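Local coordinates for protein AGR_C_4470p (Agrobacterium tumefaciens str. C58, PDB 2HQV) that is of unknown function but belongs to the ChuX/HutX haem-utilisation family, so it may take part in the handling or storage of haem, at residues 49-57 against 148-156. Numbering follows the deposited sequence.
Sequences EVAPAEILA and WFMNAAGGA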
loop_
_atom_site.group_PDB
_atom_site.type_symbol
_atom_site.label_atom_id
_atom_site.label_comp_id
_atom_site.label_asym_id
_atom_site.label_seq_id
_atom_site.Cartn_x
_atom_site.Cartn_y
_atom_site.Cartn_z
ATOM N N GLU A 49 -4.046 5.594 -20.811
ATOM C CA GLU A 49 -4.628 6.925 -20.792
ATOM C C GLU A 49 -5.006 7.658 -19.521
ATOM O O GLU A 49 -4.542 8.765 -19.269
ATOM C CB GLU A 49 -5.826 6.898 -21.647
ATOM N N VAL A 50 -5.927 7.067 -18.764
ATOM C CA VAL A 50 -6.453 7.718 -17.568
ATOM C C VAL A 50 -6.540 6.902 -16.287
ATOM O O VAL A 50 -5.821 5.912 -16.104
ATOM C CB VAL A 50 -7.812 8.297 -17.890
ATOM N N ALA A 51 -7.432 7.336 -15.404
ATOM C CA ALA A 51 -7.649 6.674 -14.125
ATOM C C ALA A 51 -8.408 5.338 -14.150
ATOM O O ALA A 51 -9.330 5.139 -14.945
ATOM C CB ALA A 51 -8.367 7.637 -13.180
ATOM N N PRO A 52 -8.042 4.424 -13.239
ATOM C CA PRO A 52 -8.668 3.107 -13.124
ATOM C C PRO A 52 -10.195 3.158 -13.176
ATOM O O PRO A 52 -10.822 2.353 -13.858
ATOM C CB PRO A 52 -8.137 2.600 -11.789
ATOM C CG PRO A 52 -6.737 3.142 -11.787
ATOM C CD PRO A 52 -6.954 4.573 -12.254
ATOM N N ALA A 53 -10.791 4.107 -12.463
ATOM C CA ALA A 53 -12.249 4.240 -12.446
ATOM C C ALA A 53 -12.818 4.498 -13.842
ATOM O O ALA A 53 -14.002 4.258 -14.102
ATOM C CB ALA A 53 -12.672 5.367 -11.502
ATOM N N GLU A 54 -11.976 4.991 -14.742
ATOM C CA GLU A 54 -12.424 5.275 -16.099
ATOM C C GLU A 54 -12.441 4.005 -16.947
ATOM O O GLU A 54 -13.243 3.880 -17.871
ATOM C CB GLU A 54 -11.530 6.346 -16.732
ATOM C CG GLU A 54 -11.596 7.678 -15.990
ATOM C CD GLU A 54 -10.691 8.742 -16.584
ATOM O OE1 GLU A 54 -10.852 9.058 -17.781
ATOM O OE2 GLU A 54 -9.824 9.265 -15.852
ATOM N N ILE A 55 -11.565 3.062 -16.619
ATOM C CA ILE A 55 -11.498 1.795 -17.336
ATOM C C ILE A 55 -12.632 0.911 -16.789
ATOM O O ILE A 55 -13.223 0.107 -17.513
ATOM C CB ILE A 55 -10.114 1.123 -17.125
ATOM C CG1 ILE A 55 -9.823 0.137 -18.255
ATOM C CG2 ILE A 55 -10.065 0.416 -15.777
ATOM C CD1 ILE A 55 -10.639 -1.122 -18.214
ATOM N N LEU A 56 -12.934 1.089 -15.507
ATOM C CA LEU A 56 -14.005 0.353 -14.848
ATOM C C LEU A 56 -15.350 0.745 -15.468
ATOM O O LEU A 56 -16.183 -0.110 -15.759
ATOM C CB LEU A 56 -14.002 0.672 -13.346
ATOM C CG LEU A 56 -13.567 -0.414 -12.351
ATOM C CD1 LEU A 56 -12.265 -1.057 -12.781
ATOM C CD2 LEU A 56 -13.435 0.208 -10.961
ATOM N N ALA A 57 -15.552 2.042 -15.678
ATOM C CA ALA A 57 -16.802 2.529 -16.263
ATOM C C ALA A 57 -16.950 2.106 -17.727
ATOM O O ALA A 57 -17.994 2.311 -18.341
ATOM C CB ALA A 57 -16.871 4.052 -16.152
ATOM N N TRP A 148 -13.890 -2.997 -4.710
ATOM C CA TRP A 148 -12.945 -1.894 -4.778
ATOM C C TRP A 148 -13.423 -0.640 -4.047
ATOM O O TRP A 148 -14.451 -0.067 -4.398
ATOM C CB TRP A 148 -12.700 -1.513 -6.243
ATOM C CG TRP A 148 -12.021 -2.561 -7.084
ATOM C CD1 TRP A 148 -12.178 -3.919 -7.003
ATOM C CD2 TRP A 148 -11.117 -2.326 -8.170
ATOM N NE1 TRP A 148 -11.423 -4.539 -7.969
ATOM C CE2 TRP A 148 -10.760 -3.586 -8.696
ATOM C CE3 TRP A 148 -10.564 -1.170 -8.743
ATOM C CZ2 TRP A 148 -9.887 -3.726 -9.781
ATOM C CZ3 TRP A 148 -9.691 -1.311 -9.823
ATOM C CH2 TRP A 148 -9.359 -2.578 -10.325
ATOM N N PHE A 149 -12.683 -0.213 -3.035
ATOM C CA PHE A 149 -13.034 1.014 -2.338
ATOM C C PHE A 149 -12.244 2.094 -3.082
ATOM O O PHE A 149 -11.018 2.134 -3.014
ATOM C CB PHE A 149 -12.643 0.926 -0.861
ATOM C CG PHE A 149 -13.577 0.068 -0.052
ATOM C CD1 PHE A 149 -13.697 -1.291 -0.324
ATOM C CD2 PHE A 149 -14.386 0.630 0.933
ATOM C CE1 PHE A 149 -14.612 -2.086 0.368
ATOM C CE2 PHE A 149 -15.308 -0.154 1.634
ATOM C CZ PHE A 149 -15.420 -1.517 1.349
HETATM N N MSE A 150 -12.960 2.935 -3.824
HETATM C CA MSE A 150 -12.345 3.990 -4.635
HETATM C C MSE A 150 -12.156 5.319 -3.910
HETATM O O MSE A 150 -12.947 5.678 -3.038
HETATM C CB MSE A 150 -13.198 4.270 -5.877
HETATM C CG MSE A 150 -13.734 3.046 -6.601
HETATM SE SE MSE A 150 -12.334 1.932 -7.297
HETATM C CE MSE A 150 -11.437 3.207 -8.474
ATOM N N ASN A 151 -11.110 6.051 -4.286
ATOM C CA ASN A 151 -10.860 7.363 -3.701
ATOM C C ASN A 151 -11.394 8.420 -4.677
ATOM O O ASN A 151 -11.912 8.084 -5.743
ATOM C CB ASN A 151 -9.363 7.588 -3.441
ATOM C CG ASN A 151 -8.511 7.412 -4.688
ATOM O OD1 ASN A 151 -8.888 7.836 -5.780
ATOM N ND2 ASN A 151 -7.345 6.800 -4.524
ATOM N N ALA A 152 -11.267 9.692 -4.314
ATOM C CA ALA A 152 -11.758 10.774 -5.160
ATOM C C ALA A 152 -11.003 10.885 -6.482
ATOM O O ALA A 152 -11.517 11.447 -7.448
ATOM C CB ALA A 152 -11.693 12.106 -4.402
ATOM N N ALA A 153 -9.794 10.338 -6.531
ATOM C CA ALA A 153 -8.992 10.392 -7.749
ATOM C C ALA A 153 -9.242 9.225 -8.715
ATOM O O ALA A 153 -8.506 9.050 -9.686
ATOM C CB ALA A 153 -7.520 10.463 -7.396
ATOM N N GLY A 154 -10.265 8.422 -8.444
ATOM C CA GLY A 154 -10.578 7.315 -9.334
ATOM C C GLY A 154 -9.669 6.103 -9.253
ATOM O O GLY A 154 -9.648 5.275 -10.168
ATOM N N GLY A 155 -8.912 5.998 -8.167
ATOM C CA GLY A 155 -8.033 4.860 -7.993
ATOM C C GLY A 155 -8.565 4.001 -6.862
ATOM O O GLY A 155 -9.408 4.447 -6.093
ATOM N N ALA A 156 -8.092 2.764 -6.756
ATOM C CA ALA A 156 -8.552 1.891 -5.680
ATOM C C ALA A 156 -7.702 2.113 -4.432
ATOM O O ALA A 156 -6.474 2.074 -4.501
ATOM C CB ALA A 156 -8.458 0.440 -6.110
#
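The carbonyl O of Gly-154 accepts a hydrogen bond from Ala-53 N, 2.8 Å away, the donor lying in the carbonyl plane. This bond ties the first turn of helix 52-56 to a beta hairpin, whose type I turn from Asn-151 to Gly-154 links strands 142-151 and 156-161 of the antiparallel sheet in this ChuX/HutX-family fold. The Pro-52 ring sits against the same oxygen from one side, CB and CD each 3.5 Å from Gly-154 O, while the Ala-51 methyl leans on the carbonyl O of Ala-153. Gly-154 has no side chain to crowd the Ala-51 and Ala-53 methyls, so Ala-53 CB comes to 3.6 Å from Gly-154 CA. From one face of the turn, Asn-151 OD1 receives the N-H of Gly-155 almost straight (168° at the hydrogen) but from above the amide's carbonyl plane, plus a weak bond from Ala-153 N; its ND2 reaches Asp-93 of the second subunit. On the helix side, Glu-54 curls back so that OE2 accepts the N-H of Ala-51 just before the helix. Further along the sheet, in selenomethionine Met-150, the bend at chi2 (-62°) places SE in plane at the edge of the Trp-148 ring, and the further bend at chi3 turns CE to 3.9 Å from Ala-53 CB. Leu-56 completes the apolar patch, CD1 over one face of the indole and CD2 3.9 Å from Trp-148 CE3.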